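Local coordinates for protein alkylhalidase CmlS (Streptomyces venezuelae, PDB 3I3L) that is a flavin-dependent halogenase of chloramphenicol biosynthesis that carries a covalently bound FAD, at residues 95-107 / 435-447. Numbering follows the deposited sequence.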
ATOM      1  N   THR A  95      -1.157  -2.785  15.600  1.00 30.36           N
ATOM      2  CA  THR A  95      -2.169  -3.366  16.474  1.00 29.94           C
ATOM      3  C   THR A  95      -3.541  -2.683  16.321  1.00 30.56           C
ATOM      4  O   THR A  95      -3.638  -1.457  16.218  1.00 30.37           O
ATOM      5  CB  THR A  95      -1.677  -3.422  17.938  1.00 30.10           C
ATOM      6  OG1 THR A  95      -0.517  -4.293  18.003  1.00 25.88           O
ATOM      7  CG2 THR A  95      -2.759  -4.002  18.879  1.00 26.09           C
ATOM      8  N   PHE A  96      -4.588  -3.494  16.314  1.00 29.80           N
ATOM      9  CA  PHE A  96      -5.946  -3.040  16.037  1.00 31.29           C
ATOM     10  C   PHE A  96      -6.898  -3.372  17.173  1.00 32.71           C
ATOM     11  O   PHE A  96      -6.960  -4.535  17.619  1.00 34.83           O
ATOM     12  CB  PHE A  96      -6.435  -3.681  14.741  1.00 30.30           C
ATOM     13  CG  PHE A  96      -5.714  -3.197  13.546  1.00 31.87           C
ATOM     14  CD1 PHE A  96      -6.192  -2.131  12.811  1.00 34.84           C
ATOM     15  CD2 PHE A  96      -4.521  -3.758  13.187  1.00 37.54           C
ATOM     16  CE1 PHE A  96      -5.507  -1.643  11.729  1.00 34.55           C
ATOM     17  CE2 PHE A  96      -3.808  -3.267  12.079  1.00 39.20           C
ATOM     18  CZ  PHE A  96      -4.312  -2.218  11.343  1.00 34.62           C
ATOM     19  N   LEU A  97      -7.619  -2.357  17.661  1.00 32.76           N
ATOM     20  CA  LEU A  97      -8.715  -2.611  18.623  1.00 32.79           C
ATOM     21  C   LEU A  97      -9.980  -2.368  17.865  1.00 31.01           C
ATOM     22  O   LEU A  97     -10.389  -1.224  17.726  1.00 31.00           O
ATOM     23  CB  LEU A  97      -8.625  -1.727  19.875  1.00 33.17           C
ATOM     24  CG  LEU A  97      -7.222  -1.692  20.509  1.00 36.70           C
ATOM     25  CD1 LEU A  97      -7.252  -0.977  21.857  1.00 41.28           C
ATOM     26  CD2 LEU A  97      -6.635  -3.074  20.666  1.00 39.67           C
ATOM     27  N   TRP A  98     -10.570  -3.452  17.352  1.00 29.46           N
ATOM     28  CA  TRP A  98     -11.432  -3.374  16.169  1.00 29.89           C
ATOM     29  C   TRP A  98     -12.838  -3.881  16.416  1.00 31.03           C
ATOM     30  O   TRP A  98     -13.098  -5.087  16.389  1.00 28.82           O
ATOM     31  CB  TRP A  98     -10.785  -4.145  14.973  1.00 30.64           C
ATOM     32  CG  TRP A  98     -11.269  -3.588  13.669  1.00 28.97           C
ATOM     33  CD1 TRP A  98     -12.087  -4.199  12.778  1.00 29.60           C
ATOM     34  CD2 TRP A  98     -10.979  -2.297  13.141  1.00 25.53           C
ATOM     35  NE1 TRP A  98     -12.328  -3.368  11.711  1.00 30.16           N
ATOM     36  CE2 TRP A  98     -11.677  -2.178  11.928  1.00 27.44           C
ATOM     37  CE3 TRP A  98     -10.202  -1.225  13.584  1.00 26.84           C
ATOM     38  CZ2 TRP A  98     -11.628  -1.024  11.140  1.00 26.23           C
ATOM     39  CZ3 TRP A  98     -10.170  -0.062  12.811  1.00 27.70           C
ATOM     40  CH2 TRP A  98     -10.868   0.014  11.589  1.00 27.32           C
ATOM     41  N   GLY A  99     -13.748  -2.945  16.658  1.00 31.75           N
ATOM     42  CA  GLY A  99     -15.070  -3.295  17.129  1.00 33.67           C
ATOM     43  C   GLY A  99     -15.117  -3.187  18.631  1.00 35.78           C
ATOM     44  O   GLY A  99     -14.073  -2.898  19.267  1.00 35.99           O
ATOM     45  N   GLN A 100     -16.308  -3.391  19.218  1.00 35.63           N
ATOM     46  CA  GLN A 100     -16.432  -3.268  20.687  1.00 35.93           C
ATOM     47  C   GLN A 100     -16.368  -4.643  21.293  1.00 35.96           C
ATOM     48  O   GLN A 100     -16.802  -5.619  20.665  1.00 35.66           O
ATOM     49  CB  GLN A 100     -17.733  -2.534  21.073  1.00 36.39           C
ATOM     50  CG  GLN A 100     -17.767  -1.047  20.598  1.00 36.18           C
ATOM     51  CD  GLN A 100     -16.677  -0.205  21.250  1.00 38.54           C
ATOM     52  OE1 GLN A 100     -16.479  -0.258  22.473  1.00 41.48           O
ATOM     53  NE2 GLN A 100     -15.926   0.541  20.435  1.00 35.03           N
ATOM     54  N   ASP A 101     -15.779  -4.738  22.491  1.00 37.28           N
ATOM     55  CA  ASP A 101     -15.611  -6.041  23.165  1.00 39.12           C
ATOM     56  C   ASP A 101     -15.028  -7.120  22.282  1.00 39.61           C
ATOM     57  O   ASP A 101     -15.536  -8.256  22.220  1.00 40.13           O
ATOM     58  CB  ASP A 101     -16.950  -6.487  23.727  1.00 40.74           C
ATOM     59  CG  ASP A 101     -17.383  -5.607  24.871  1.00 47.45           C
ATOM     60  OD1 ASP A 101     -16.746  -5.764  25.969  1.00 53.97           O
ATOM     61  OD2 ASP A 101     -18.296  -4.743  24.656  1.00 49.45           O
ATOM     62  N   GLN A 102     -13.976  -6.768  21.549  1.00 39.57           N
ATOM     63  CA  GLN A 102     -13.267  -7.777  20.779  1.00 38.59           C
ATOM     64  C   GLN A 102     -11.907  -7.891  21.391  1.00 36.47           C
ATOM     65  O   GLN A 102     -11.345  -6.916  21.881  1.00 34.08           O
ATOM     66  CB  GLN A 102     -13.138  -7.385  19.290  1.00 38.99           C
ATOM     67  CG  GLN A 102     -14.472  -7.095  18.603  1.00 41.02           C
ATOM     68  CD  GLN A 102     -15.314  -8.345  18.374  1.00 43.91           C
ATOM     69  OE1 GLN A 102     -14.890  -9.272  17.681  1.00 45.92           O
ATOM     70  NE2 GLN A 102     -16.514  -8.366  18.956  1.00 41.83           N
ATOM     71  N   ALA A 103     -11.372  -9.095  21.368  1.00 35.73           N
ATOM     72  CA  ALA A 103      -9.956  -9.289  21.670  1.00 34.40           C
ATOM     73  C   ALA A 103      -9.154  -8.400  20.677  1.00 32.31           C
ATOM     74  O   ALA A 103      -9.543  -8.270  19.513  1.00 31.43           O
ATOM     75  CB  ALA A 103      -9.629 -10.771  21.435  1.00 33.46           C
ATOM     76  N   PRO A 104      -8.049  -7.835  21.117  1.00 32.26           N
ATOM     77  CA  PRO A 104      -7.105  -7.133  20.212  1.00 32.98           C
ATOM     78  C   PRO A 104      -6.532  -8.043  19.136  1.00 32.55           C
ATOM     79  O   PRO A 104      -6.475  -9.238  19.342  1.00 33.29           O
ATOM     80  CB  PRO A 104      -5.960  -6.684  21.156  1.00 32.85           C
ATOM     81  CG  PRO A 104      -6.570  -6.690  22.531  1.00 32.92           C
ATOM     82  CD  PRO A 104      -7.606  -7.809  22.529  1.00 33.57           C
ATOM     83  N   TRP A 105      -6.151  -7.493  17.986  1.00 30.73           N
ATOM     84  CA  TRP A 105      -5.299  -8.250  17.069  1.00 31.94           C
ATOM     85  C   TRP A 105      -4.084  -7.483  16.544  1.00 32.37           C
ATOM     86  O   TRP A 105      -4.110  -6.246  16.469  1.00 32.56           O
ATOM     87  CB  TRP A 105      -6.105  -8.908  15.931  1.00 32.03           C
ATOM     88  CG  TRP A 105      -6.565  -7.965  14.880  1.00 33.53           C
ATOM     89  CD1 TRP A 105      -7.755  -7.241  14.841  1.00 34.90           C
ATOM     90  CD2 TRP A 105      -5.859  -7.670  13.673  1.00 39.18           C
ATOM     91  NE1 TRP A 105      -7.805  -6.514  13.655  1.00 40.22           N
ATOM     92  CE2 TRP A 105      -6.657  -6.758  12.930  1.00 38.90           C
ATOM     93  CE3 TRP A 105      -4.611  -8.101  13.136  1.00 38.83           C
ATOM     94  CZ2 TRP A 105      -6.236  -6.241  11.697  1.00 40.45           C
ATOM     95  CZ3 TRP A 105      -4.222  -7.630  11.857  1.00 41.80           C
ATOM     96  CH2 TRP A 105      -5.028  -6.696  11.168  1.00 40.66           C
ATOM     97  N   THR A 106      -2.997  -8.199  16.234  1.00 31.17           N
ATOM     98  CA  THR A 106      -1.783  -7.559  15.787  1.00 31.69           C
ATOM     99  C   THR A 106      -1.273  -8.149  14.470  1.00 33.28           C
ATOM    100  O   THR A 106      -1.197  -9.384  14.344  1.00 31.13           O
ATOM    101  CB  THR A 106      -0.693  -7.704  16.870  1.00 33.81           C
ATOM    102  OG1 THR A 106      -1.076  -6.932  18.013  1.00 33.80           O
ATOM    103  CG2 THR A 106       0.718  -7.245  16.358  1.00 32.13           C
ATOM    104  N   PHE A 107      -0.910  -7.274  13.524  1.00 33.54           N
ATOM    105  CA  PHE A 107      -0.288  -7.693  12.263  1.00 36.84           C
ATOM    106  C   PHE A 107       1.230  -7.583  12.305  1.00 36.80           C
ATOM    107  O   PHE A 107       1.774  -6.488  12.186  1.00 35.86           O
ATOM    108  CB  PHE A 107      -0.841  -6.886  11.072  1.00 37.92           C
ATOM    109  CG  PHE A 107      -0.295  -7.333   9.716  1.00 44.08           C
ATOM    110  CD1 PHE A 107      -0.428  -8.667   9.278  1.00 49.87           C
ATOM    111  CD2 PHE A 107       0.378  -6.442   8.884  1.00 50.10           C
ATOM    112  CE1 PHE A 107       0.089  -9.084   8.034  1.00 50.62           C
ATOM    113  CE2 PHE A 107       0.882  -6.864   7.600  1.00 50.49           C
ATOM    114  CZ  PHE A 107       0.729  -8.167   7.196  1.00 49.99           C
ATOM    115  N   MET A 435      -6.497 -12.758   8.472  1.00 38.16           N
ATOM    116  CA  MET A 435      -5.546 -11.912   9.139  1.00 37.01           C
ATOM    117  C   MET A 435      -5.911 -11.707  10.598  1.00 34.35           C
ATOM    118  O   MET A 435      -5.067 -11.860  11.438  1.00 33.78           O
ATOM    119  CB  MET A 435      -5.404 -10.560   8.443  1.00 37.03           C
ATOM    120  CG  MET A 435      -4.484 -10.568   7.206  1.00 42.70           C
ATOM    121  SD  MET A 435      -4.022  -8.869   6.614  1.00 50.19           S
ATOM    122  CE  MET A 435      -4.453  -7.929   8.031  1.00 17.11           C
ATOM    123  N   ILE A 436      -7.178 -11.399  10.871  1.00 33.15           N
ATOM    124  CA  ILE A 436      -7.652 -11.075  12.199  1.00 33.89           C
ATOM    125  C   ILE A 436      -7.497 -12.269  13.116  1.00 33.94           C
ATOM    126  O   ILE A 436      -7.007 -12.119  14.236  1.00 32.11           O
ATOM    127  CB  ILE A 436      -9.122 -10.550  12.214  1.00 34.76           C
ATOM    128  CG1 ILE A 436      -9.239  -9.173  11.516  1.00 36.86           C
ATOM    129  CG2 ILE A 436      -9.711 -10.481  13.656  1.00 34.24           C
ATOM    130  CD1 ILE A 436     -10.709  -8.601  11.421  1.00 37.45           C
ATOM    131  N   ALA A 437      -7.931 -13.433  12.649  1.00 34.76           N
ATOM    132  CA  ALA A 437      -7.778 -14.698  13.398  1.00 35.67           C
ATOM    133  C   ALA A 437      -6.327 -15.003  13.720  1.00 36.59           C
ATOM    134  O   ALA A 437      -5.986 -15.274  14.875  1.00 39.09           O
ATOM    135  CB  ALA A 437      -8.385 -15.879  12.616  1.00 36.40           C
ATOM    136  N   ILE A 438      -5.457 -14.980  12.720  1.00 36.45           N
ATOM    137  CA  ILE A 438      -4.038 -15.212  12.972  1.00 33.76           C
ATOM    138  C   ILE A 438      -3.506 -14.210  14.010  1.00 34.22           C
ATOM    139  O   ILE A 438      -2.781 -14.598  14.946  1.00 33.48           O
ATOM    140  CB  ILE A 438      -3.252 -15.115  11.673  1.00 36.15           C
ATOM    141  CG1 ILE A 438      -3.656 -16.234  10.718  1.00 36.98           C
ATOM    142  CG2 ILE A 438      -1.763 -15.176  11.926  1.00 35.51           C
ATOM    143  CD1 ILE A 438      -2.822 -16.183   9.439  1.00 37.55           C
ATOM    144  N   GLY A 439      -3.884 -12.932  13.899  1.00 31.00           N
ATOM    145  CA  GLY A 439      -3.357 -11.954  14.787  1.00 30.35           C
ATOM    146  C   GLY A 439      -4.047 -11.770  16.123  1.00 31.97           C
ATOM    147  O   GLY A 439      -3.661 -10.915  16.929  1.00 31.17           O
ATOM    148  N   ARG A 440      -5.056 -12.584  16.383  1.00 33.60           N
ATOM    149  CA  ARG A 440      -5.859 -12.472  17.594  1.00 35.41           C
ATOM    150  C   ARG A 440      -5.020 -12.731  18.838  1.00 35.71           C
ATOM    151  O   ARG A 440      -4.383 -13.773  18.948  1.00 35.94           O
ATOM    152  CB  ARG A 440      -7.014 -13.487  17.518  1.00 37.19           C
ATOM    153  CG  ARG A 440      -7.956 -13.472  18.731  1.00 41.33           C
ATOM    154  CD  ARG A 440      -9.173 -14.466  18.568  1.00 50.66           C
ATOM    155  NE  ARG A 440      -9.845 -14.428  17.245  1.00 50.73           N
ATOM    156  CZ  ARG A 440     -10.657 -13.444  16.831  1.00 55.06           C
ATOM    157  NH1 ARG A 440     -10.903 -12.382  17.610  1.00 55.05           N
ATOM    158  NH2 ARG A 440     -11.216 -13.507  15.622  1.00 52.73           N
ATOM    159  N   HIS A 441      -4.995 -11.761  19.765  1.00 36.18           N
ATOM    160  CA  HIS A 441      -4.387 -11.960  21.099  1.00 37.11           C
ATOM    161  C   HIS A 441      -5.165 -13.044  21.849  1.00 39.14           C
ATOM    162  O   HIS A 441      -6.383 -13.247  21.643  1.00 38.99           O
ATOM    163  CB  HIS A 441      -4.397 -10.689  21.929  1.00 35.42           C
ATOM    164  CG  HIS A 441      -3.572  -9.571  21.361  1.00 37.23           C
ATOM    165  ND1 HIS A 441      -3.142  -8.500  22.128  1.00 32.12           N
ATOM    166  CD2 HIS A 441      -3.102  -9.351  20.099  1.00 36.62           C
ATOM    167  CE1 HIS A 441      -2.436  -7.678  21.369  1.00 34.21           C
ATOM    168  NE2 HIS A 441      -2.386  -8.179  20.135  1.00 36.86           N
ATOM    169  N   GLN A 442      -4.469 -13.737  22.741  1.00 41.57           N
ATOM    170  CA  GLN A 442      -5.068 -14.901  23.406  1.00 43.78           C
ATOM    171  C   GLN A 442      -5.676 -14.569  24.778  1.00 45.32           C
ATOM    172  O   GLN A 442      -5.721 -15.398  25.680  1.00 46.27           O
ATOM    173  CB  GLN A 442      -4.041 -16.016  23.480  1.00 43.56           C
ATOM    174  CG  GLN A 442      -3.494 -16.418  22.105  1.00 44.00           C
ATOM    175  CD  GLN A 442      -4.571 -17.013  21.216  1.00 46.69           C
ATOM    176  OE1 GLN A 442      -5.039 -16.370  20.262  1.00 44.71           O
ATOM    177  NE2 GLN A 442      -4.987 -18.225  21.527  1.00 45.21           N
ATOM    178  N   ARG A 443      -6.133 -13.330  24.916  1.00 46.33           N
ATOM    179  CA  ARG A 443      -6.830 -12.879  26.090  1.00 47.74           C
ATOM    180  C   ARG A 443      -7.765 -11.785  25.601  1.00 48.82           C
ATOM    181  O   ARG A 443      -7.536 -11.240  24.515  1.00 49.58           O
ATOM    182  CB  ARG A 443      -5.815 -12.326  27.120  1.00 48.08           C
ATOM    183  CG  ARG A 443      -5.158 -11.004  26.725  1.00 46.95           C
ATOM    184  CD  ARG A 443      -3.828 -10.795  27.426  1.00 48.51           C
ATOM    185  NE  ARG A 443      -2.977 -11.972  27.289  1.00 48.28           N
ATOM    186  CZ  ARG A 443      -2.156 -12.214  26.264  1.00 49.00           C
ATOM    187  NH1 ARG A 443      -2.043 -11.352  25.240  1.00 44.75           N
ATOM    188  NH2 ARG A 443      -1.429 -13.336  26.261  1.00 47.69           N
ATOM    189  N   PRO A 444      -8.769 -11.403  26.417  1.00 49.19           N
ATOM    190  CA  PRO A 444      -9.835 -10.481  25.972  1.00 48.91           C
ATOM    191  C   PRO A 444      -9.388  -9.037  25.822  1.00 47.51           C
ATOM    192  O   PRO A 444     -10.035  -8.263  25.115  1.00 45.13           O
ATOM    193  CB  PRO A 444     -10.897 -10.577  27.099  1.00 49.78           C
ATOM    194  CG  PRO A 444     -10.371 -11.692  28.074  1.00 50.98           C
ATOM    195  CD  PRO A 444      -8.896 -11.757  27.845  1.00 49.77           C
ATOM    196  N   GLU A 445      -8.314  -8.671  26.508  1.00 48.34           N
ATOM    197  CA  GLU A 445      -7.883  -7.271  26.617  1.00 48.77           C
ATOM    198  C   GLU A 445      -6.397  -7.105  26.286  1.00 48.04           C
ATOM    199  O   GLU A 445      -5.620  -8.076  26.217  1.00 47.17           O
ATOM    200  CB  GLU A 445      -8.163  -6.732  28.030  1.00 50.22           C
ATOM    201  CG  GLU A 445      -8.183  -7.826  29.168  1.00 55.50           C
ATOM    202  CD  GLU A 445      -6.783  -8.240  29.657  1.00 59.83           C
ATOM    203  OE1 GLU A 445      -6.493  -9.470  29.713  1.00 57.01           O
ATOM    204  OE2 GLU A 445      -5.971  -7.319  29.961  1.00 62.80           O
ATOM    205  N   LEU A 446      -6.008  -5.856  26.087  1.00 46.01           N
ATOM    206  CA  LEU A 446      -4.684  -5.527  25.627  1.00 44.92           C
ATOM    207  C   LEU A 446      -3.741  -5.448  26.835  1.00 46.01           C
ATOM    208  O   LEU A 446      -4.036  -4.753  27.815  1.00 45.94           O
ATOM    209  CB  LEU A 446      -4.744  -4.181  24.893  1.00 43.49           C
ATOM    210  CG  LEU A 446      -3.498  -3.692  24.158  1.00 42.76           C
ATOM    211  CD1 LEU A 446      -3.259  -4.502  22.936  1.00 31.29           C
ATOM    212  CD2 LEU A 446      -3.653  -2.213  23.837  1.00 39.13           C
ATOM    213  N   SER A 447      -2.607  -6.154  26.758  1.00 45.76           N
ATOM    214  CA  SER A 447      -1.692  -6.280  27.868  1.00 45.91           C
ATOM    215  C   SER A 447      -0.271  -6.567  27.393  1.00 47.32           C
ATOM    216  O   SER A 447      -0.034  -7.111  26.267  1.00 46.39           O
ATOM    217  CB  SER A 447      -2.158  -7.397  28.795  1.00 46.71           C
ATOM    218  OG  SER A 447      -1.040  -8.002  29.395  1.00 48.05           O
TER
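T106 OG1 is gripped from two sides. It hydrogen-bonds to H441 NE2 (2.8 Å) and to T95 OG1 (2.7 Å); either member of each pair could be the donor. T95 OG1 in turn bonds to T225, so the hydroxyl chain runs on toward strand 226-231. T106 OG1 meets the imidazole at its edge, near the ring plane. H441 CG stands anti to its own carbonyl carbon (chi1 -64°), which turns the ring onto P104. P104 CB sits over one imidazole face, 3.6 Å from the ring centroid, in a CH-pi contact; F450 also stacks with this ring. With an alanine here, T106 OG1 would probably lose its imidazole partner, and P104 CB and the F450 ring the surface they pack on.

Two backbone bonds flank W105. H441 N gives a nearly straight bond to P104 O (3.0 Å, 169°). T106 N bonds to G439 O (2.9 Å). They form a single beta bridge between W105 and R440. The chain leaving helix 430-439 thus runs beside strand 105-108, which pairs antiparallel with strand 89-97 in the large mixed sheet of the FAD-binding region. G439 CA lies close against T106 O in a CA-H...O contact.

The W105 indole is sandwiched. I436 CG1 lies over one face, 3.9 Å from the centroid of the five-membered ring, and F96 CD2 covers the opposite face. W105 NE1 is buried with no polar partner. M435 CE comes obliquely to W105 CH2, at 3.4 Å. M435 SD makes an oblique Met-aromatic contact with F107, 4.8 Å from the ring centroid. At the other end, L446 CB and CD1 pack against the P104 ring.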